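Local structure of adenylosuccinate lyase (Francisella tularensis subsp. tularensis SCHU S4, 4EEI) at residues A21-V26 against D99-L104; E32-R37 against C188-E193; G91-D96 against S210-P215; L176-S181 against K197-L202. The protein probably catalyses the release of fumarate from adenylosuccinate, leaving AMP, and the equivalent cleavage of a succinylated imidazole carboxamide ribotide earlier in purine biosynthesis. All blocks are in the same frame, centred on the assembly; numbering follows the deposited sequence. Where two conformers were deposited one is given.

In the fold
Contacts 1, 3 and 4 are buried, whereas contact 2 is only partly so and ends in an exposed arginine. Contacts 1 and 2 share helix 16-33, contacts 1 and 3 share helix 94-131, and contacts 2 and 4 share helix 192-202, so a few elements are tied together repeatedly. Chemistry follows place: contacts 1 and 4 pack apolar side chains round alanines, contact 2 adds an arginine-to-carbonyl bond and a water, and contact 3 places polar groups round AMP and succinate. Contact 4 is nested within the loop closed by contact 3, and Gln-179 joins them by bonding to Gln-212 O. Contacts 2 and 3 also touch the second subunit.

Contact 1 (A21-V26 against D99-L104); sequences AKMLEV and DSALSL. With EDO (1,2-ethanediol), chain P.
Ala-101 of helix 94-131 presses its single methyl against the backbone of helix 16-33, where Ala-101 CB lies 3.6 Å from Met-23 N and close to the carbonyl carbon of Lys-22. So small a residue suits this helix crossing: the axes of the two short segments approach to 8.3 Å, their N-to-C directions 119° apart. Further apolar contacts gather round the methyl. Val-26 divides its two branches between neighbouring residues. CG1, placed anti to its own backbone N (chi1 177°), touches Ser-100 CB at 3.7 Å, while Val-26 CG2 rests 3.6 Å from Ala-101 N. The same CG2 meets Leu-104 CD1 at 3.8 Å, joining the valine to the longer leucine branch one turn further on. Met-23 starts away from the partner helix, yet its CG still reaches Ala-101 CB at 3.9 Å.

Two charged residues contribute mainly through their bulk. Lys-22 lays CD beside Leu-104 CB at 3.8 Å, and its bent chain carries the ammonium off to Asn-18. The extended Glu-25 brings OE1 against Leu-104 CD1 at the rim. No hydrogen bond links the segments; buried Ser-100 OG is instead bonded to Asp-96 O and Gln-179 N. Beyond the pair, Met-23 packs on Ile-69 and Phe-72 of helix 68-77, whereas Val-26 continues onto Phe-180 and onto Leu-202 of helix 192-202.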
loop_
_atom_site.group_PDB
_atom_site.type_symbol
_atom_site.label_atom_id
_atom_site.label_comp_id
_atom_site.label_asym_id
_atom_site.label_seq_id
_atom_site.Cartn_x
_atom_site.Cartn_y
_atom_site.Cartn_z
ATOM N N ALA B 21 -16.332 9.956 27.664
ATOM C CA ALA B 21 -15.710 10.405 28.913
ATOM C C ALA B 21 -14.517 11.326 28.618
ATOM O O ALA B 21 -14.284 12.314 29.320
ATOM C CB ALA B 21 -15.298 9.228 29.777
ATOM N N LYS B 22 -13.761 11.009 27.572
ATOM C CA LYS B 22 -12.637 11.867 27.200
ATOM C C LYS B 22 -13.125 13.177 26.597
ATOM O O LYS B 22 -12.548 14.238 26.859
ATOM C CB LYS B 22 -11.673 11.125 26.264
ATOM C CG LYS B 22 -10.953 9.936 26.939
ATOM C CD LYS B 22 -10.027 10.400 28.063
ATOM C CE LYS B 22 -10.587 10.110 29.450
ATOM N NZ LYS B 22 -10.510 8.669 29.844
ATOM N N MET B 23 -14.198 13.117 25.809
ATOM C CA MET B 23 -14.809 14.342 25.289
ATOM C C MET B 23 -15.254 15.252 26.431
ATOM O O MET B 23 -15.076 16.477 26.381
ATOM C CB MET B 23 -15.991 14.015 24.377
ATOM C CG MET B 23 -15.575 13.522 22.991
ATOM S SD MET B 23 -17.020 13.134 21.978
ATOM C CE MET B 23 -16.220 12.505 20.487
ATOM N N LEU B 24 -15.812 14.647 27.468
ATOM C CA LEU B 24 -16.260 15.410 28.629
ATOM C C LEU B 24 -15.085 16.076 29.339
ATOM O O LEU B 24 -15.176 17.238 29.743
ATOM C CB LEU B 24 -17.035 14.516 29.598
ATOM C CG LEU B 24 -17.525 15.253 30.852
ATOM C CD1 LEU B 24 -18.494 16.378 30.487
ATOM C CD2 LEU B 24 -18.180 14.284 31.831
ATOM N N GLU B 25 -13.984 15.345 29.493
ATOM C CA GLU B 25 -12.798 15.890 30.148
ATOM C C GLU B 25 -12.256 17.095 29.377
ATOM O O GLU B 25 -11.863 18.105 29.969
ATOM C CB GLU B 25 -11.711 14.814 30.284
ATOM C CG GLU B 25 -10.454 15.321 30.991
ATOM C CD GLU B 25 -9.333 14.285 31.065
ATOM O OE1 GLU B 25 -9.584 13.094 30.779
ATOM O OE2 GLU B 25 -8.194 14.675 31.410
ATOM N N VAL B 26 -12.241 16.986 28.051
ATOM C CA VAL B 26 -11.818 18.089 27.189
ATOM C C VAL B 26 -12.760 19.294 27.264
ATOM O O VAL B 26 -12.300 20.443 27.354
ATOM C CB VAL B 26 -11.651 17.599 25.739
ATOM C CG1 VAL B 26 -11.280 18.744 24.824
ATOM C CG2 VAL B 26 -10.589 16.517 25.692
ATOM N N ASP B 99 -10.896 16.014 18.466
ATOM C CA ASP B 99 -9.490 15.740 18.207
ATOM C C ASP B 99 -8.655 15.789 19.478
ATOM O O ASP B 99 -7.714 15.018 19.628
ATOM C CB ASP B 99 -8.931 16.702 17.143
ATOM C CG ASP B 99 -9.406 16.367 15.730
ATOM O OD1 ASP B 99 -10.111 15.344 15.540
ATOM O OD2 ASP B 99 -9.056 17.129 14.801
ATOM N N SER B 100 -8.993 16.691 20.392
ATOM C CA SER B 100 -8.275 16.750 21.656
ATOM C C SER B 100 -8.563 15.505 22.491
ATOM O O SER B 100 -7.669 14.948 23.129
ATOM C CB SER B 100 -8.622 18.033 22.416
ATOM O OG SER B 100 -8.154 19.169 21.705
ATOM N N ALA B 101 -9.808 15.041 22.466
ATOM C CA ALA B 101 -10.157 13.842 23.210
ATOM C C ALA B 101 -9.525 12.624 22.547
ATOM O O ALA B 101 -9.127 11.678 23.224
ATOM C CB ALA B 101 -11.670 13.691 23.319
ATOM N N LEU B 102 -9.428 12.647 21.222
ATOM C CA LEU B 102 -8.804 11.537 20.497
ATOM C C LEU B 102 -7.341 11.411 20.902
ATOM O O LEU B 102 -6.820 10.309 21.024
ATOM C CB LEU B 102 -8.917 11.765 18.989
ATOM C CG LEU B 102 -8.249 10.752 18.070
ATOM C CD1 LEU B 102 -8.802 9.364 18.338
ATOM C CD2 LEU B 102 -8.498 11.142 16.623
ATOM N N SER B 103 -6.680 12.545 21.127
ATOM C CA SER B 103 -5.289 12.513 21.582
ATOM C C SER B 103 -5.167 11.824 22.923
ATOM O O SER B 103 -4.170 11.149 23.183
ATOM C CB SER B 103 -4.701 13.917 21.678
ATOM O OG SER B 103 -4.546 14.469 20.387
ATOM N N LEU B 104 -6.166 12.012 23.785
ATOM C CA LEU B 104 -6.151 11.367 25.094
ATOM C C LEU B 104 -6.311 9.848 24.953
ATOM O O LEU B 104 -5.651 9.082 25.659
ATOM C CB LEU B 104 -7.235 11.945 26.009
ATOM C CG LEU B 104 -7.285 13.462 26.227
ATOM C CD1 LEU B 104 -8.358 13.825 27.235
ATOM C CD2 LEU B 104 -5.936 13.999 26.681
HETATM C C1 EDO P . -4.128 12.996 17.352
HETATM O O1 EDO P . -3.312 13.693 16.391
HETATM C C2 EDO P . -5.528 13.607 17.407
HETATM O O2 EDO P . -5.422 14.984 17.784
#

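Contact 2 (E32-R37 against C188-E193); sequences EALEDR and CILTTE. With EDO (1,2-ethanediol), chain Y.
The N-cap of helix 192-202, Thr-191, and the two residues before it receive Arg-37 and Leu-34 from the chain at the C-terminal end of helix 16-33. Thr-191 suits a helix start because its hydroxyl can cap: with chi1 65°, OG1 bonds to Asp-194 N while the methyl is left to face Arg-37. Thr-191 CG2 lies over one face of the guanidinium, 3.7 Å from Arg-37 NH1, and the two side chains come from opposite directions. At the guanidinium edge, Arg-37 NH1 donates to Ile-189 O over 2.8 Å with an N-H...O angle of 149°. That oxygen is nearly in the guanidinium plane, though the donor is tilted 18° from the carbonyl plane. NH1 also forms a salt bridge with Asp-194, which steadies this exposed arginine on the first turn of the helix. Deeper in, the leucines meet at about a right angle, Leu-34 CD1 lying 4.1 Å from Leu-190 CD2. The loop faces a subunit interface, where Leu-190 O accepts a bond from Lys-420 NZ of the second subunit. A water gives Ile-189 O a second partner: it donates to that oxygen over 2.6 Å and accepts from Arg-37 NH2 at 2.8 Å.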
loop_
_atom_site.group_PDB
_atom_site.type_symbol
_atom_site.label_atom_id
_atom_site.label_comp_id
_atom_site.label_asym_id
_atom_site.label_seq_id
_atom_site.Cartn_x
_atom_site.Cartn_y
_atom_site.Cartn_z
ATOM N N GLU B 32 -13.240 25.258 32.289
ATOM C CA GLU B 32 -12.537 25.724 33.483
ATOM C C GLU B 32 -11.618 26.892 33.133
ATOM O O GLU B 32 -11.521 27.870 33.875
ATOM C CB GLU B 32 -11.736 24.575 34.118
ATOM C CG GLU B 32 -10.896 24.988 35.327
ATOM C CD GLU B 32 -10.235 23.811 36.035
ATOM O OE1 GLU B 32 -10.657 22.651 35.821
ATOM O OE2 GLU B 32 -9.285 24.056 36.809
ATOM N N ALA B 33 -10.951 26.797 31.989
ATOM C CA ALA B 33 -10.124 27.901 31.506
ATOM C C ALA B 33 -10.962 29.170 31.376
ATOM O O ALA B 33 -10.546 30.259 31.786
ATOM C CB ALA B 33 -9.492 27.536 30.166
ATOM N N LEU B 34 -12.156 29.020 30.815
ATOM C CA LEU B 34 -13.017 30.159 30.548
ATOM C C LEU B 34 -13.574 30.782 31.821
ATOM O O LEU B 34 -14.179 31.844 31.772
ATOM C CB LEU B 34 -14.141 29.764 29.592
ATOM C CG LEU B 34 -13.684 29.553 28.146
ATOM C CD1 LEU B 34 -14.829 29.077 27.259
ATOM C CD2 LEU B 34 -13.079 30.838 27.592
ATOM N N GLU B 35 -13.360 30.125 32.955
ATOM C CA GLU B 35 -13.754 30.688 34.240
ATOM C C GLU B 35 -12.912 31.912 34.593
ATOM O O GLU B 35 -13.291 32.711 35.447
ATOM C CB GLU B 35 -13.653 29.635 35.344
ATOM C CG GLU B 35 -14.851 28.702 35.414
ATOM C CD GLU B 35 -14.727 27.670 36.518
ATOM O OE1 GLU B 35 -13.926 27.885 37.451
ATOM O OE2 GLU B 35 -15.434 26.643 36.453
ATOM N N ASP B 36 -11.770 32.054 33.928
ATOM C CA ASP B 36 -10.955 33.256 34.057
ATOM C C ASP B 36 -11.558 34.417 33.274
ATOM O O ASP B 36 -11.080 35.547 33.357
ATOM C CB ASP B 36 -9.527 32.989 33.581
ATOM C CG ASP B 36 -8.695 32.257 34.613
ATOM O OD1 ASP B 36 -9.246 31.888 35.671
ATOM O OD2 ASP B 36 -7.490 32.051 34.369
ATOM N N ARG B 37 -12.607 34.130 32.513
ATOM C CA ARG B 37 -13.328 35.166 31.786
ATOM C C ARG B 37 -14.791 35.218 32.210
ATOM O O ARG B 37 -15.120 35.765 33.260
ATOM C CB ARG B 37 -13.219 34.936 30.279
ATOM C CG ARG B 37 -11.788 34.861 29.773
ATOM C CD ARG B 37 -11.614 35.647 28.486
ATOM N NE ARG B 37 -11.603 34.776 27.315
ATOM C CZ ARG B 37 -12.343 34.975 26.231
ATOM N NH1 ARG B 37 -12.270 34.132 25.212
ATOM N NH2 ARG B 37 -13.158 36.018 26.165
ATOM N N CYS B 188 -12.106 33.056 17.029
ATOM C CA CYS B 188 -13.124 34.108 17.013
ATOM C C CYS B 188 -13.559 34.449 18.435
ATOM O O CYS B 188 -13.646 35.615 18.819
ATOM C CB CYS B 188 -14.359 33.661 16.232
ATOM S SG CYS B 188 -15.696 34.905 16.324
ATOM N N ILE B 189 -13.848 33.411 19.208
ATOM C CA ILE B 189 -14.359 33.581 20.560
ATOM C C ILE B 189 -13.271 33.299 21.602
ATOM O O ILE B 189 -13.089 34.053 22.560
ATOM C CB ILE B 189 -15.549 32.640 20.808
ATOM C CG1 ILE B 189 -16.617 32.828 19.731
ATOM C CG2 ILE B 189 -16.127 32.869 22.192
ATOM C CD1 ILE B 189 -17.123 34.246 19.625
ATOM N N LEU B 190 -12.556 32.202 21.407
ATOM C CA LEU B 190 -11.510 31.791 22.331
ATOM C C LEU B 190 -10.242 32.611 22.111
ATOM O O LEU B 190 -10.111 33.293 21.098
ATOM C CB LEU B 190 -11.206 30.307 22.137
ATOM C CG LEU B 190 -12.429 29.394 22.204
ATOM C CD1 LEU B 190 -12.049 27.939 21.892
ATOM C CD2 LEU B 190 -13.082 29.504 23.564
ATOM N N THR B 191 -9.320 32.552 23.071
ATOM C CA THR B 191 -8.034 33.238 22.953
ATOM C C THR B 191 -6.948 32.185 23.075
ATOM O O THR B 191 -7.210 31.092 23.580
ATOM C CB THR B 191 -7.818 34.263 24.079
ATOM O OG1 THR B 191 -7.744 33.583 25.337
ATOM C CG2 THR B 191 -8.941 35.314 24.113
ATOM N N THR B 192 -5.729 32.500 22.641
ATOM C CA THR B 192 -4.635 31.534 22.802
ATOM C C THR B 192 -4.323 31.287 24.281
ATOM O O THR B 192 -3.830 30.224 24.652
ATOM C CB THR B 192 -3.361 31.946 22.049
ATOM O OG1 THR B 192 -3.026 33.299 22.380
ATOM C CG2 THR B 192 -3.566 31.810 20.537
ATOM N N GLU B 193 -4.616 32.273 25.122
ATOM C CA GLU B 193 -4.456 32.116 26.561
ATOM C C GLU B 193 -5.434 31.071 27.116
ATOM O O GLU B 193 -5.053 30.231 27.948
ATOM C CB GLU B 193 -4.665 33.461 27.259
ATOM C CG GLU B 193 -4.524 33.407 28.773
ATOM C CD GLU B 193 -4.818 34.752 29.442
ATOM O OE1 GLU B 193 -5.961 35.250 29.318
ATOM O OE2 GLU B 193 -3.904 35.309 30.089
HETATM C C1 EDO Y . -11.780 37.289 35.780
HETATM O O1 EDO Y . -12.507 36.156 36.276
HETATM C C2 EDO Y . -12.593 37.978 34.690
HETATM O O2 EDO Y . -13.923 38.223 35.171
HETATM O O HOH W 1 -14.201 36.095 23.621
#

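Contact 3 (G91-D96 against S210-P215); sequences GVTSSD and STQVIP. With AMP (adenosine monophosphate), chain O; SIN (succinic acid), chain S.
The carboxamide of Gln-212 has Thr-93 OG1 over one face, 3.6 Å from Gln-212 NE2, and uses its two ends on the bound ligands. Gln-212 OE1 accepts from AMP N6 at 2.8 Å, while NE2 makes a weak bond of 3.4 Å to succinate O2. CG anti to the backbone N (chi1 -177°) and an extended chain beyond it carry the amide this far into the pocket. Arg-301 NH1 also donates to OE1, and NE2 also bonds to Ala-183 O, so both ends of the amide have a second partner to fix its rotation. A glutamine suits the site by offering an acceptor and a donor side by side. Ser-94 CB approaches the adenine obliquely at its C2 corner, 3.6 Å from AMP C2.

Ser-94 holds the other succinate carboxylate twice. Its backbone N reaches succinate O3 over 3.1 Å, almost straight at 168°, and Ser-94 OG bonds to succinate O4 at 2.9 Å. Lying at the start of helix 94-131, this carboxylate is probably favoured by the helix dipole too. Thr-93 is the N-cap, but its N-H goes to Asp-96 OD2, met from 45° out of the carboxylate plane. That oxygen also accepts from Gly-182 N, and OD1 from Ser-181 N. Next along the helix, Ser-95 CB touches Gln-212 O at 3.5 Å, a small side chain admitting the loop backbone.

The contact thus joins the first turn of helix 94-131 to the loop before helix 217-244, with Gln-179 bonded to Gln-212 O and Ser-140 of the second subunit packing against Gln-212.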
loop_
_atom_site.group_PDB
_atom_site.type_symbol
_atom_site.label_atom_id
_atom_site.label_comp_id
_atom_site.label_asym_id
_atom_site.label_seq_id
_atom_site.Cartn_x
_atom_site.Cartn_y
_atom_site.Cartn_z
ATOM N N GLY B 91 -17.618 28.635 22.336
ATOM C CA GLY B 91 -16.479 29.121 21.569
ATOM C C GLY B 91 -15.733 28.063 20.765
ATOM O O GLY B 91 -15.136 28.373 19.728
ATOM N N VAL B 92 -15.761 26.822 21.234
ATOM C CA VAL B 92 -15.079 25.731 20.536
ATOM C C VAL B 92 -15.838 25.293 19.293
ATOM O O VAL B 92 -17.041 25.534 19.176
ATOM C CB VAL B 92 -14.908 24.497 21.437
ATOM C CG1 VAL B 92 -13.852 24.744 22.494
ATOM C CG2 VAL B 92 -16.239 24.112 22.087
ATOM N N THR B 93 -15.129 24.656 18.366
ATOM C CA THR B 93 -15.769 23.932 17.275
ATOM C C THR B 93 -15.834 22.458 17.704
ATOM O O THR B 93 -15.070 22.046 18.588
ATOM C CB THR B 93 -14.976 24.119 15.953
ATOM O OG1 THR B 93 -15.748 23.643 14.847
ATOM C CG2 THR B 93 -13.653 23.375 16.011
ATOM N N SER B 94 -16.746 21.665 17.132
ATOM C CA SER B 94 -16.846 20.252 17.521
ATOM C C SER B 94 -15.493 19.539 17.506
ATOM O O SER B 94 -15.179 18.778 18.416
ATOM C CB SER B 94 -17.846 19.485 16.641
ATOM O OG SER B 94 -19.145 20.028 16.741
ATOM N N SER B 95 -14.676 19.798 16.491
ATOM C CA SER B 95 -13.423 19.058 16.386
ATOM C C SER B 95 -12.326 19.518 17.354
ATOM O O SER B 95 -11.334 18.815 17.527
ATOM C CB SER B 95 -12.920 19.018 14.939
ATOM O OG SER B 95 -13.645 18.059 14.196
ATOM N N ASP B 96 -12.483 20.683 17.979
ATOM C CA ASP B 96 -11.590 21.037 19.080
ATOM C C ASP B 96 -11.771 19.975 20.153
ATOM O O ASP B 96 -10.817 19.538 20.793
ATOM C CB ASP B 96 -11.957 22.398 19.690
ATOM C CG ASP B 96 -11.526 23.582 18.835
ATOM O OD1 ASP B 96 -10.522 23.481 18.102
ATOM O OD2 ASP B 96 -12.199 24.636 18.923
ATOM N N SER B 210 -3.332 24.837 14.081
ATOM C CA SER B 210 -4.520 24.014 13.904
ATOM C C SER B 210 -5.472 24.653 12.903
ATOM O O SER B 210 -5.415 25.857 12.661
ATOM C CB SER B 210 -5.229 23.805 15.243
ATOM O OG SER B 210 -5.610 25.042 15.813
ATOM N N THR B 211 -6.345 23.840 12.322
ATOM C CA THR B 211 -7.421 24.352 11.490
ATOM C C THR B 211 -8.737 24.263 12.252
ATOM O O THR B 211 -8.776 24.510 13.455
ATOM C CB THR B 211 -7.529 23.592 10.153
ATOM O OG1 THR B 211 -7.564 22.182 10.397
ATOM C CG2 THR B 211 -6.343 23.919 9.261
ATOM N N GLN B 212 -9.736 23.669 11.613
ATOM C CA GLN B 212 -10.842 23.116 12.364
ATOM C C GLN B 212 -10.289 21.918 13.125
ATOM O O GLN B 212 -10.702 21.633 14.246
ATOM C CB GLN B 212 -11.985 22.691 11.445
ATOM C CG GLN B 212 -13.198 22.161 12.192
ATOM C CD GLN B 212 -14.480 22.284 11.393
ATOM O OE1 GLN B 212 -14.966 21.308 10.827
ATOM N NE2 GLN B 212 -15.034 23.490 11.346
ATOM N N VAL B 213 -9.364 21.208 12.486
ATOM C CA VAL B 213 -8.851 19.946 13.002
ATOM C C VAL B 213 -7.379 20.057 13.383
ATOM O O VAL B 213 -6.696 21.003 12.995
ATOM C CB VAL B 213 -9.015 18.809 11.979
ATOM C CG1 VAL B 213 -10.488 18.547 11.709
ATOM C CG2 VAL B 213 -8.283 19.148 10.690
ATOM N N ILE B 214 -6.899 19.081 14.144
ATOM C CA ILE B 214 -5.466 18.878 14.329
ATOM C C ILE B 214 -4.977 18.160 13.077
ATOM O O ILE B 214 -5.659 17.254 12.589
ATOM C CB ILE B 214 -5.229 18.016 15.574
ATOM C CG1 ILE B 214 -5.413 18.868 16.838
ATOM C CG2 ILE B 214 -3.854 17.361 15.554
ATOM C CD1 ILE B 214 -5.248 18.090 18.134
ATOM N N PRO B 215 -3.816 18.567 12.530
ATOM C CA PRO B 215 -3.378 17.958 11.260
ATOM C C PRO B 215 -3.084 16.464 11.404
ATOM O O PRO B 215 -2.565 16.015 12.433
ATOM C CB PRO B 215 -2.105 18.745 10.896
ATOM C CG PRO B 215 -1.639 19.360 12.206
ATOM C CD PRO B 215 -2.900 19.634 12.985
HETATM P P AMP O . -18.914 9.831 10.299
HETATM O O1P AMP O . -19.758 8.584 10.370
HETATM O O2P AMP O . -18.594 10.287 8.900
HETATM O O3P AMP O . -17.736 9.836 11.240
HETATM O "O5'" AMP O . -19.874 10.986 10.878
HETATM C "C5'" AMP O . -19.354 12.278 11.186
HETATM C "C4'" AMP O . -20.303 12.995 12.138
HETATM O "O4'" AMP O . -19.795 14.294 12.455
HETATM C "C3'" AMP O . -21.672 13.192 11.508
HETATM O "O3'" AMP O . -22.674 12.803 12.448
HETATM C "C2'" AMP O . -21.777 14.677 11.245
HETATM O "O2'" AMP O . -23.105 15.148 11.477
HETATM C "C1'" AMP O . -20.804 15.283 12.240
HETATM N N9 AMP O . -20.217 16.538 11.714
HETATM C C8 AMP O . -20.668 17.239 10.659
HETATM N N7 AMP O . -19.909 18.341 10.446
HETATM C C5 AMP O . -18.947 18.355 11.386
HETATM C C6 AMP O . -17.811 19.238 11.736
HETATM N N6 AMP O . -17.550 20.354 11.019
HETATM N N1 AMP O . -17.051 18.887 12.795
HETATM C C2 AMP O . -17.303 17.779 13.516
HETATM N N3 AMP O . -18.314 16.933 13.254
HETATM C C4 AMP O . -19.157 17.164 12.220
HETATM C C1 SIN S . -19.217 22.793 10.397
HETATM O O1 SIN S . -19.996 22.617 9.437
HETATM O O2 SIN S . -18.237 23.569 10.346
HETATM C C2 SIN S . -19.473 22.029 11.674
HETATM C C3 SIN S . -19.135 22.900 12.877
HETATM C C4 SIN S . -19.338 22.102 14.143
HETATM O O3 SIN S . -18.951 22.590 15.225
HETATM O O4 SIN S . -19.884 20.982 14.059
#

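Contact 4 (L176-S181 against K197-L202); sequences LTVQFS and KAADIL. With EDO (1,2-ethanediol), chain C.
Phe-180 sets its ring against helix 192-202, with Ala-198 CB over one face. The methyl stands 3.9 Å from the centroid of the Phe-180 ring and 23° off its normal, a CH-pi contact shifted toward the rim at CE2. Alanine fits because a single methyl lets the flat ring lie close to the helix. Leu-202, one turn further on, is the bump that fills the hollow between the ring and Val-178. Its CD1 meets the ring edge, 3.8 Å from Phe-180 CZ, and also lies 4.1 Å from Val-178 CG1. The branched valine uses its other methyl as well: Val-178 CG2 sits tightly on Ala-199 CB at 3.5 Å, the short alanine side chain letting the valine come this close. Phe-180 and Val-178 reach the same helix because they alternate along an extended backbone, with Gln-179 between them pointing away. The ring's approach follows from chi1 of -60°, which places CG anti to the carbonyl carbon. The interface between the two segments has no hydrogen bond. Glu-195 of helix 192-202 does bind Phe-180 N, while Gln-179 N donates to Ser-100 OG of helix 94-131, and Val-26 and Ile-30 of helix 16-33 pack on Phe-180.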
loop_
_atom_site.group_PDB
_atom_site.type_symbol
_atom_site.label_atom_id
_atom_site.label_comp_id
_atom_site.label_asym_id
_atom_site.label_seq_id
_atom_site.Cartn_x
_atom_site.Cartn_y
_atom_site.Cartn_z
ATOM N N LEU B 176 1.821 14.127 20.373
ATOM C CA LEU B 176 0.394 14.391 20.536
ATOM C C LEU B 176 0.156 15.820 21.002
ATOM O O LEU B 176 0.943 16.363 21.768
ATOM C CB LEU B 176 -0.209 13.428 21.559
ATOM C CG LEU B 176 -0.217 11.955 21.160
ATOM C CD1 LEU B 176 -0.901 11.129 22.232
ATOM C CD2 LEU B 176 -0.913 11.792 19.826
ATOM N N THR B 177 -0.941 16.416 20.546
ATOM C CA THR B 177 -1.273 17.790 20.890
ATOM C C THR B 177 -2.770 17.903 21.149
ATOM O O THR B 177 -3.523 16.959 20.900
ATOM C CB THR B 177 -0.969 18.741 19.709
ATOM O OG1 THR B 177 -1.648 18.264 18.536
ATOM C CG2 THR B 177 0.543 18.840 19.431
ATOM N N VAL B 178 -3.196 19.073 21.615
ATOM C CA VAL B 178 -4.615 19.389 21.675
ATOM C C VAL B 178 -4.855 20.735 20.994
ATOM O O VAL B 178 -3.903 21.465 20.687
ATOM C CB VAL B 178 -5.126 19.413 23.125
ATOM C CG1 VAL B 178 -4.997 18.025 23.756
ATOM C CG2 VAL B 178 -4.344 20.441 23.927
ATOM N N GLN B 179 -6.119 21.066 20.743
ATOM C CA GLN B 179 -6.445 22.354 20.146
ATOM C C GLN B 179 -7.712 22.923 20.759
ATOM O O GLN B 179 -8.656 22.190 21.048
ATOM C CB GLN B 179 -6.628 22.229 18.624
ATOM C CG GLN B 179 -7.738 21.242 18.216
ATOM C CD GLN B 179 -8.413 21.610 16.900
ATOM O OE1 GLN B 179 -8.195 22.691 16.358
ATOM N NE2 GLN B 179 -9.245 20.708 16.387
ATOM N N PHE B 180 -7.727 24.235 20.963
ATOM C CA PHE B 180 -8.965 24.931 21.276
ATOM C C PHE B 180 -8.940 26.238 20.493
ATOM O O PHE B 180 -8.785 27.319 21.063
ATOM C CB PHE B 180 -9.086 25.188 22.783
ATOM C CG PHE B 180 -9.089 23.932 23.619
ATOM C CD1 PHE B 180 -10.281 23.282 23.911
ATOM C CD2 PHE B 180 -7.903 23.413 24.125
ATOM C CE1 PHE B 180 -10.295 22.127 24.684
ATOM C CE2 PHE B 180 -7.902 22.247 24.911
ATOM C CZ PHE B 180 -9.099 21.608 25.185
ATOM N N SER B 181 -9.073 26.126 19.172
ATOM C CA SER B 181 -8.843 27.258 18.283
ATOM C C SER B 181 -10.106 27.728 17.556
ATOM O O SER B 181 -10.076 28.711 16.823
ATOM C CB SER B 181 -7.743 26.915 17.272
ATOM O OG SER B 181 -8.023 25.706 16.590
ATOM N N LYS B 197 -4.304 27.431 28.794
ATOM C CA LYS B 197 -4.726 27.005 30.130
ATOM C C LYS B 197 -5.419 25.646 30.074
ATOM O O LYS B 197 -5.148 24.756 30.878
ATOM C CB LYS B 197 -5.655 28.044 30.761
ATOM C CG LYS B 197 -4.973 29.348 31.141
ATOM C CD LYS B 197 -5.990 30.375 31.644
ATOM C CE LYS B 197 -5.343 31.729 31.907
ATOM N NZ LYS B 197 -6.367 32.812 31.995
ATOM N N ALA B 198 -6.312 25.491 29.107
ATOM C CA ALA B 198 -7.036 24.239 28.943
ATOM C C ALA B 198 -6.077 23.097 28.611
ATOM O O ALA B 198 -6.221 21.989 29.127
ATOM C CB ALA B 198 -8.086 24.382 27.859
ATOM N N ALA B 199 -5.111 23.362 27.732
ATOM C CA ALA B 199 -4.104 22.359 27.372
ATOM C C ALA B 199 -3.261 21.958 28.579
ATOM O O ALA B 199 -2.924 20.778 28.748
ATOM C CB ALA B 199 -3.219 22.869 26.239
ATOM N N ASP B 200 -2.923 22.933 29.422
ATOM C CA ASP B 200 -2.153 22.652 30.636
ATOM C C ASP B 200 -2.933 21.763 31.610
ATOM O O ASP B 200 -2.357 20.916 32.298
ATOM C CB ASP B 200 -1.742 23.949 31.341
ATOM C CG ASP B 200 -0.602 24.670 30.635
ATOM O OD1 ASP B 200 0.051 24.062 29.758
ATOM O OD2 ASP B 200 -0.358 25.851 30.974
ATOM N N ILE B 201 -4.245 21.961 31.670
ATOM C CA ILE B 201 -5.096 21.096 32.487
ATOM C C ILE B 201 -5.058 19.659 31.958
ATOM O O ILE B 201 -5.018 18.699 32.732
ATOM C CB ILE B 201 -6.544 21.636 32.554
ATOM C CG1 ILE B 201 -6.601 22.871 33.460
ATOM C CG2 ILE B 201 -7.500 20.580 33.086
ATOM C CD1 ILE B 201 -7.855 23.699 33.288
ATOM N N LEU B 202 -5.041 19.510 30.640
ATOM C CA LEU B 202 -5.035 18.184 30.026
ATOM C C LEU B 202 -3.658 17.527 30.058
ATOM O O LEU B 202 -3.554 16.294 30.043
ATOM C CB LEU B 202 -5.551 18.255 28.589
ATOM C CG LEU B 202 -7.020 18.640 28.445
ATOM C CD1 LEU B 202 -7.426 18.685 26.961
ATOM C CD2 LEU B 202 -7.900 17.660 29.233
HETATM C C1 EDO C . 3.209 15.419 24.051
HETATM O O1 EDO C . 3.657 15.992 22.815
HETATM C C2 EDO C . 3.929 16.049 25.242
HETATM O O2 EDO C . 3.258 15.718 26.466
#